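Local coordinates for nourseothricin acetyltransferase (Streptomyces noursei, PDB 5C82), which probably confers resistance to the antibiotic nourseothricin by transferring an acetyl group to it, as a member of the GNAT acetyltransferase family, at residues G28-A40 against V146-R158. The protein carries 1 engineered substitution. Residues are numbered along the deposited sequence; the frame is centred on the assembly and turned at random. Where two conformers were deposited one is given.
Sequences GSFTTDTVFRVTA and VTNVNAPAIHAYR
The side chains of Phe36 and Ile154 run antiparallel, each passing alongside the other. Ring atom CE1 of Phe36 lies 3.8 Å from CG2 of Ile154, and the CA of Ala151 sits at the ring edge, in its plane. With CG anti to its carbonyl carbon (chi1 -79°), Phe36 lays its ring along the first turn of helix 151-158. Next to it, Val35 CG1 packs 3.8 Å from Val149 CB. Farther along, the Phe30 ring and the Asn150 amide are stacked, with planes 9° apart. OD1 of Asn150 stands 3.6 Å above the centre of that ring. The same amide oxygen caps the helix through a weak bond from Ala153 N. In the GNAT fold this helix follows the strand that here is 141-147. Strand 34-40, an outer strand of a separate three-stranded antiparallel sheet, runs across its N-terminal end at 82°. Two hydrogen bonds tie that strand to the loop before the helix. Phe36 N donates to Asn148 O at 3.0 Å. Asn148 ND2 returns a nearly straight bond of 2.8 Å to Phe36 O, which lies in the amide plane. The amide is held at its other end too, since Gln181 N donates to Asn148 OD1. At the polar edge, His155 NE2 approaches Phe36 CZ to 3.8 Å, with the two rings set obliquely. Glu49 hydrogen-bonds both this nitrogen and Thr34 OG1, linking the helix to strand 44-58.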
ATOM      1  N   GLY A  28      12.124  17.180  -9.532  1.00 24.11           N
ATOM      2  CA  GLY A  28      12.044  15.727  -9.461  1.00 24.31           C
ATOM      3  C   GLY A  28      11.757  15.057 -10.794  1.00 28.49           C
ATOM      4  O   GLY A  28      11.447  13.862 -10.835  1.00 28.49           O
ATOM      5  N   SER A  29      11.857  15.814 -11.904  1.00 22.36           N
ATOM      6  CA  SER A  29      11.560  15.266 -13.225  1.00 21.41           C
ATOM      7  C   SER A  29      12.711  14.432 -13.717  1.00 21.77           C
ATOM      8  O   SER A  29      13.823  14.566 -13.213  1.00 20.68           O
ATOM      9  CB  SER A  29      11.228  16.379 -14.221  1.00 24.88           C
ATOM     10  OG  SER A  29      12.390  17.151 -14.473  1.00 35.48           O
ATOM     11  N   PHE A  30      12.441  13.547 -14.683  1.00 17.08           N
ATOM     12  CA  PHE A  30      13.454  12.661 -15.277  1.00 15.55           C
ATOM     13  C   PHE A  30      13.037  12.264 -16.694  1.00 17.61           C
ATOM     14  O   PHE A  30      11.849  12.268 -17.022  1.00 16.56           O
ATOM     15  CB  PHE A  30      13.647  11.390 -14.409  1.00 16.60           C
ATOM     16  CG  PHE A  30      12.419  10.516 -14.284  1.00 17.04           C
ATOM     17  CD1 PHE A  30      11.528  10.690 -13.230  1.00 19.30           C
ATOM     18  CD2 PHE A  30      12.189   9.478 -15.183  1.00 18.31           C
ATOM     19  CE1 PHE A  30      10.402   9.871 -13.105  1.00 19.60           C
ATOM     20  CE2 PHE A  30      11.073   8.641 -15.039  1.00 20.78           C
ATOM     21  CZ  PHE A  30      10.171   8.875 -14.027  1.00 18.52           C
ATOM     22  N   THR A  31      14.021  11.875 -17.497  1.00 13.87           N
ATOM     23  CA  THR A  31      13.871  11.379 -18.856  1.00 14.18           C
ATOM     24  C   THR A  31      14.440   9.948 -18.848  1.00 18.83           C
ATOM     25  O   THR A  31      15.476   9.689 -18.226  1.00 17.81           O
ATOM     26  CB  THR A  31      14.536  12.334 -19.856  1.00 20.36           C
ATOM     27  OG1 THR A  31      13.918  13.622 -19.737  1.00 21.97           O
ATOM     28  CG2 THR A  31      14.415  11.860 -21.289  1.00 14.94           C
ATOM     29  N   THR A  32      13.728   9.015 -19.476  1.00 15.29           N
ATOM     30  CA  THR A  32      14.163   7.627 -19.506  1.00 15.48           C
ATOM     31  C   THR A  32      13.948   6.993 -20.880  1.00 22.14           C
ATOM     32  O   THR A  32      12.946   7.266 -21.533  1.00 20.37           O
ATOM     33  CB  THR A  32      13.510   6.834 -18.337  1.00 19.50           C
ATOM     34  OG1 THR A  32      13.971   5.478 -18.350  1.00 22.87           O
ATOM     35  CG2 THR A  32      11.974   6.894 -18.340  1.00 16.23           C
ATOM     36  N   ASP A  33      14.902   6.135 -21.297  0.50 21.50           N
ATOM     37  CA  ASP A  33      14.879   5.404 -22.571  0.50 21.75           C
ATOM     38  C   ASP A  33      14.186   4.044 -22.392  0.50 25.32           C
ATOM     39  O   ASP A  33      13.977   3.333 -23.376  0.50 24.74           O
ATOM     40  CB  ASP A  33      16.324   5.186 -23.086  0.50 23.91           C
ATOM     41  CG  ASP A  33      17.126   6.447 -23.352  0.50 36.21           C
ATOM     42  OD1 ASP A  33      16.666   7.286 -24.159  0.50 37.66           O
ATOM     43  OD2 ASP A  33      18.236   6.573 -22.795  0.50 44.22           O
ATOM     44  N   THR A  34      13.854   3.666 -21.135  1.00 21.25           N
ATOM     45  CA  THR A  34      13.212   2.370 -20.810  1.00 20.23           C
ATOM     46  C   THR A  34      12.172   2.558 -19.709  1.00 22.05           C
ATOM     47  O   THR A  34      12.202   3.573 -19.023  1.00 21.55           O
ATOM     48  CB  THR A  34      14.225   1.270 -20.365  1.00 21.49           C
ATOM     49  OG1 THR A  34      14.766   1.607 -19.100  1.00 21.35           O
ATOM     50  CG2 THR A  34      15.359   1.027 -21.346  1.00 14.37           C
ATOM     51  N   VAL A  35      11.252   1.580 -19.550  1.00 16.71           N
ATOM     52  CA  VAL A  35      10.215   1.541 -18.507  1.00 16.15           C
ATOM     53  C   VAL A  35      10.043   0.081 -18.128  1.00 20.25           C
ATOM     54  O   VAL A  35      10.400  -0.804 -18.911  1.00 20.01           O
ATOM     55  CB  VAL A  35       8.823   2.191 -18.882  1.00 18.70           C
ATOM     56  CG1 VAL A  35       8.943   3.683 -19.217  1.00 17.24           C
ATOM     57  CG2 VAL A  35       8.103   1.422 -20.005  1.00 18.33           C
ATOM     58  N   PHE A  36       9.507  -0.182 -16.942  1.00 16.57           N
ATOM     59  CA  PHE A  36       9.200  -1.554 -16.553  1.00 16.15           C
ATOM     60  C   PHE A  36       7.725  -1.709 -16.841  1.00 20.11           C
ATOM     61  O   PHE A  36       6.898  -0.973 -16.280  1.00 18.92           O
ATOM     62  CB  PHE A  36       9.549  -1.846 -15.092  1.00 17.42           C
ATOM     63  CG  PHE A  36      11.027  -2.094 -14.860  1.00 18.27           C
ATOM     64  CD1 PHE A  36      11.911  -1.031 -14.686  1.00 18.82           C
ATOM     65  CD2 PHE A  36      11.530  -3.397 -14.774  1.00 19.15           C
ATOM     66  CE1 PHE A  36      13.272  -1.262 -14.450  1.00 19.73           C
ATOM     67  CE2 PHE A  36      12.887  -3.628 -14.532  1.00 20.71           C
ATOM     68  CZ  PHE A  36      13.751  -2.559 -14.357  1.00 19.19           C
ATOM     69  N   ARG A  37       7.424  -2.538 -17.849  1.00 16.20           N
ATOM     70  CA  ARG A  37       6.063  -2.839 -18.274  1.00 16.19           C
ATOM     71  C   ARG A  37       5.552  -3.879 -17.308  1.00 18.16           C
ATOM     72  O   ARG A  37       6.244  -4.871 -17.026  1.00 15.24           O
ATOM     73  CB  ARG A  37       6.037  -3.392 -19.723  1.00 19.28           C
ATOM     74  CG  ARG A  37       4.617  -3.662 -20.252  1.00 25.95           C
ATOM     75  CD  ARG A  37       4.637  -4.102 -21.699  1.00 41.75           C
ATOM     76  NE  ARG A  37       4.923  -2.983 -22.602  1.00 56.41           N
ATOM     77  CZ  ARG A  37       5.337  -3.116 -23.860  1.00 69.32           C
ATOM     78  NH1 ARG A  37       5.534  -4.324 -24.378  1.00 49.10           N
ATOM     79  NH2 ARG A  37       5.576  -2.043 -24.601  1.00 59.31           N
ATOM     80  N   VAL A  38       4.364  -3.611 -16.760  1.00 15.97           N
ATOM     81  CA  VAL A  38       3.699  -4.477 -15.799  1.00 16.68           C
ATOM     82  C   VAL A  38       2.586  -5.229 -16.541  1.00 25.53           C
ATOM     83  O   VAL A  38       1.734  -4.607 -17.178  1.00 26.55           O
ATOM     84  CB  VAL A  38       3.169  -3.689 -14.561  1.00 19.25           C
ATOM     85  CG1 VAL A  38       2.368  -4.593 -13.641  1.00 18.94           C
ATOM     86  CG2 VAL A  38       4.308  -3.014 -13.797  1.00 18.27           C
ATOM     87  N   THR A  39       2.617  -6.557 -16.470  1.00 24.05           N
ATOM     88  CA  THR A  39       1.619  -7.408 -17.113  1.00 25.47           C
ATOM     89  C   THR A  39       0.873  -8.230 -16.046  1.00 29.55           C
ATOM     90  O   THR A  39       1.494  -8.978 -15.282  1.00 25.08           O
ATOM     91  CB  THR A  39       2.299  -8.294 -18.183  1.00 35.27           C
ATOM     92  OG1 THR A  39       2.809  -7.466 -19.221  1.00 40.27           O
ATOM     93  CG2 THR A  39       1.370  -9.357 -18.762  1.00 34.16           C
ATOM     94  N   ALA A  40      -0.458  -8.070 -16.006  1.00 29.30           N
ATOM     95  CA  ALA A  40      -1.314  -8.849 -15.122  1.00 30.75           C
ATOM     96  C   ALA A  40      -1.579 -10.167 -15.867  1.00 36.88           C
ATOM     97  O   ALA A  40      -2.122 -10.157 -16.969  1.00 35.27           O
ATOM     98  CB  ALA A  40      -2.616  -8.112 -14.859  1.00 31.70           C
ATOM     99  N   VAL A 146       7.646   3.369  -6.023  1.00 13.23           N
ATOM    100  CA  VAL A 146       8.249   3.977  -7.203  1.00 10.38           C
ATOM    101  C   VAL A 146       7.398   3.662  -8.446  1.00 16.49           C
ATOM    102  O   VAL A 146       6.965   2.516  -8.630  1.00 16.06           O
ATOM    103  CB  VAL A 146       9.758   3.633  -7.371  1.00 13.41           C
ATOM    104  CG1 VAL A 146      10.015   2.126  -7.494  1.00 11.93           C
ATOM    105  CG2 VAL A 146      10.381   4.403  -8.538  1.00 13.83           C
ATOM    106  N   THR A 147       7.119   4.685  -9.277  1.00 13.97           N
ATOM    107  CA  THR A 147       6.373   4.459 -10.509  1.00 13.74           C
ATOM    108  C   THR A 147       7.184   3.546 -11.430  1.00 15.67           C
ATOM    109  O   THR A 147       8.411   3.663 -11.502  1.00 14.65           O
ATOM    110  CB  THR A 147       5.932   5.762 -11.191  1.00 19.33           C
ATOM    111  OG1 THR A 147       5.312   5.396 -12.420  1.00 18.05           O
ATOM    112  CG2 THR A 147       7.110   6.725 -11.492  1.00 17.03           C
ATOM    113  N   ASN A 148       6.485   2.621 -12.105  1.00 11.95           N
ATOM    114  CA  ASN A 148       7.054   1.657 -13.041  1.00 12.37           C
ATOM    115  C   ASN A 148       7.822   2.340 -14.210  1.00 16.76           C
ATOM    116  O   ASN A 148       8.718   1.732 -14.809  1.00 16.86           O
ATOM    117  CB  ASN A 148       5.932   0.739 -13.573  1.00 14.00           C
ATOM    118  CG  ASN A 148       5.043   1.461 -14.547  1.00 25.68           C
ATOM    119  OD1 ASN A 148       4.365   2.419 -14.196  1.00 16.38           O
ATOM    120  ND2 ASN A 148       5.163   1.134 -15.821  1.00 21.30           N
ATOM    121  N   VAL A 149       7.452   3.583 -14.541  1.00 12.91           N
ATOM    122  CA  VAL A 149       8.121   4.326 -15.617  1.00 13.05           C
ATOM    123  C   VAL A 149       9.478   4.873 -15.175  1.00 18.22           C
ATOM    124  O   VAL A 149      10.308   5.191 -16.038  1.00 17.65           O
ATOM    125  CB  VAL A 149       7.242   5.402 -16.288  1.00 16.05           C
ATOM    126  CG1 VAL A 149       6.029   4.763 -16.979  1.00 15.20           C
ATOM    127  CG2 VAL A 149       6.833   6.511 -15.315  1.00 15.58           C
ATOM    128  N   ASN A 150       9.726   4.943 -13.833  1.00 14.75           N
ATOM    129  CA  ASN A 150      11.011   5.409 -13.307  1.00 14.68           C
ATOM    130  C   ASN A 150      12.085   4.295 -13.304  1.00 17.84           C
ATOM    131  O   ASN A 150      12.625   3.969 -12.254  1.00 17.47           O
ATOM    132  CB  ASN A 150      10.867   6.094 -11.929  1.00 12.98           C
ATOM    133  CG  ASN A 150      11.942   7.128 -11.628  1.00 23.41           C
ATOM    134  OD1 ASN A 150      12.999   7.172 -12.239  1.00 19.16           O
ATOM    135  ND2 ASN A 150      11.704   8.001 -10.671  1.00 19.65           N
ATOM    136  N   ALA A 151      12.426   3.746 -14.497  1.00 15.28           N
ATOM    137  CA  ALA A 151      13.487   2.718 -14.653  1.00 15.23           C
ATOM    138  C   ALA A 151      14.843   3.138 -13.972  1.00 19.71           C
ATOM    139  O   ALA A 151      15.425   2.308 -13.283  1.00 20.00           O
ATOM    140  CB  ALA A 151      13.709   2.387 -16.131  1.00 15.33           C
ATOM    141  N   PRO A 152      15.324   4.408 -14.081  1.00 17.65           N
ATOM    142  CA  PRO A 152      16.580   4.781 -13.386  1.00 16.98           C
ATOM    143  C   PRO A 152      16.547   4.749 -11.850  1.00 20.26           C
ATOM    144  O   PRO A 152      17.559   4.440 -11.243  1.00 19.88           O
ATOM    145  CB  PRO A 152      16.858   6.210 -13.891  1.00 18.25           C
ATOM    146  CG  PRO A 152      16.064   6.312 -15.212  1.00 23.01           C
ATOM    147  CD  PRO A 152      14.816   5.548 -14.885  1.00 18.86           C
ATOM    148  N   ALA A 153      15.426   5.129 -11.215  1.00 16.29           N
ATOM    149  CA  ALA A 153      15.318   5.084  -9.759  1.00 14.31           C
ATOM    150  C   ALA A 153      15.212   3.637  -9.348  1.00 17.60           C
ATOM    151  O   ALA A 153      15.833   3.265  -8.363  1.00 19.00           O
ATOM    152  CB  ALA A 153      14.098   5.851  -9.278  1.00 14.43           C
ATOM    153  N   ILE A 154      14.473   2.815 -10.134  1.00 14.49           N
ATOM    154  CA  ILE A 154      14.289   1.384  -9.870  1.00 14.61           C
ATOM    155  C   ILE A 154      15.653   0.687  -9.844  1.00 18.33           C
ATOM    156  O   ILE A 154      15.962  -0.007  -8.881  1.00 17.48           O
ATOM    157  CB  ILE A 154      13.262   0.709 -10.832  1.00 16.07           C
ATOM    158  CG1 ILE A 154      11.835   1.230 -10.551  1.00 15.43           C
ATOM    159  CG2 ILE A 154      13.314  -0.826 -10.712  1.00 14.88           C
ATOM    160  CD1 ILE A 154      10.848   1.121 -11.725  1.00 16.96           C
ATOM    161  N   HIS A 155      16.474   0.935 -10.863  1.00 15.61           N
ATOM    162  CA  HIS A 155      17.824   0.375 -10.939  1.00 15.65           C
ATOM    163  C   HIS A 155      18.695   0.925  -9.815  1.00 20.49           C
ATOM    164  O   HIS A 155      19.411   0.137  -9.193  1.00 19.79           O
ATOM    165  CB  HIS A 155      18.452   0.646 -12.309  1.00 16.46           C
ATOM    166  CG  HIS A 155      18.044  -0.350 -13.357  1.00 19.67           C
ATOM    167  ND1 HIS A 155      18.474  -1.662 -13.308  1.00 21.54           N
ATOM    168  CD2 HIS A 155      17.313  -0.172 -14.480  1.00 21.22           C
ATOM    169  CE1 HIS A 155      17.977  -2.247 -14.385  1.00 20.85           C
ATOM    170  NE2 HIS A 155      17.280  -1.387 -15.126  1.00 21.29           N
ATOM    171  N   ALA A 156      18.561   2.243  -9.485  1.00 17.09           N
ATOM    172  CA  ALA A 156      19.334   2.861  -8.379  1.00 16.65           C
ATOM    173  C   ALA A 156      18.988   2.239  -7.005  1.00 20.78           C
ATOM    174  O   ALA A 156      19.889   2.008  -6.190  1.00 19.71           O
ATOM    175  CB  ALA A 156      19.133   4.371  -8.358  1.00 16.24           C
ATOM    176  N   TYR A 157      17.683   1.923  -6.775  1.00 17.12           N
ATOM    177  CA  TYR A 157      17.184   1.308  -5.534  1.00 15.15           C
ATOM    178  C   TYR A 157      17.694  -0.091  -5.404  1.00 17.35           C
ATOM    179  O   TYR A 157      18.040  -0.511  -4.300  1.00 17.60           O
ATOM    180  CB  TYR A 157      15.638   1.294  -5.497  1.00 16.26           C
ATOM    181  CG  TYR A 157      15.038   2.676  -5.385  1.00 18.06           C
ATOM    182  CD1 TYR A 157      15.685   3.688  -4.667  1.00 19.78           C
ATOM    183  CD2 TYR A 157      13.837   2.987  -6.012  1.00 17.91           C
ATOM    184  CE1 TYR A 157      15.167   4.976  -4.610  1.00 18.04           C
ATOM    185  CE2 TYR A 157      13.317   4.280  -5.977  1.00 18.28           C
ATOM    186  CZ  TYR A 157      13.978   5.265  -5.258  1.00 22.50           C
ATOM    187  OH  TYR A 157      13.424   6.508  -5.172  1.00 22.04           O
ATOM    188  N   ARG A 158      17.723  -0.828  -6.538  1.00 13.47           N
ATOM    189  CA  ARG A 158      18.215  -2.201  -6.593  1.00 13.20           C
ATOM    190  C   ARG A 158      19.680  -2.254  -6.197  1.00 16.05           C
ATOM    191  O   ARG A 158      20.149  -3.226  -5.604  1.00 14.95           O
ATOM    192  CB  ARG A 158      17.970  -2.812  -8.010  1.00 12.46           C
ATOM    193  CG  ARG A 158      18.357  -4.292  -8.135  1.00 15.70           C
ATOM    194  CD  ARG A 158      17.491  -5.186  -7.248  1.00 20.10           C
ATOM    195  NE  ARG A 158      17.551  -6.594  -7.656  1.00 27.75           N
ATOM    196  CZ  ARG A 158      18.244  -7.548  -7.038  1.00 36.97           C
ATOM    197  NH1 ARG A 158      18.926  -7.278  -5.926  1.00 18.53           N
ATOM    198  NH2 ARG A 158      18.233  -8.783  -7.502  1.00 22.05           N
TER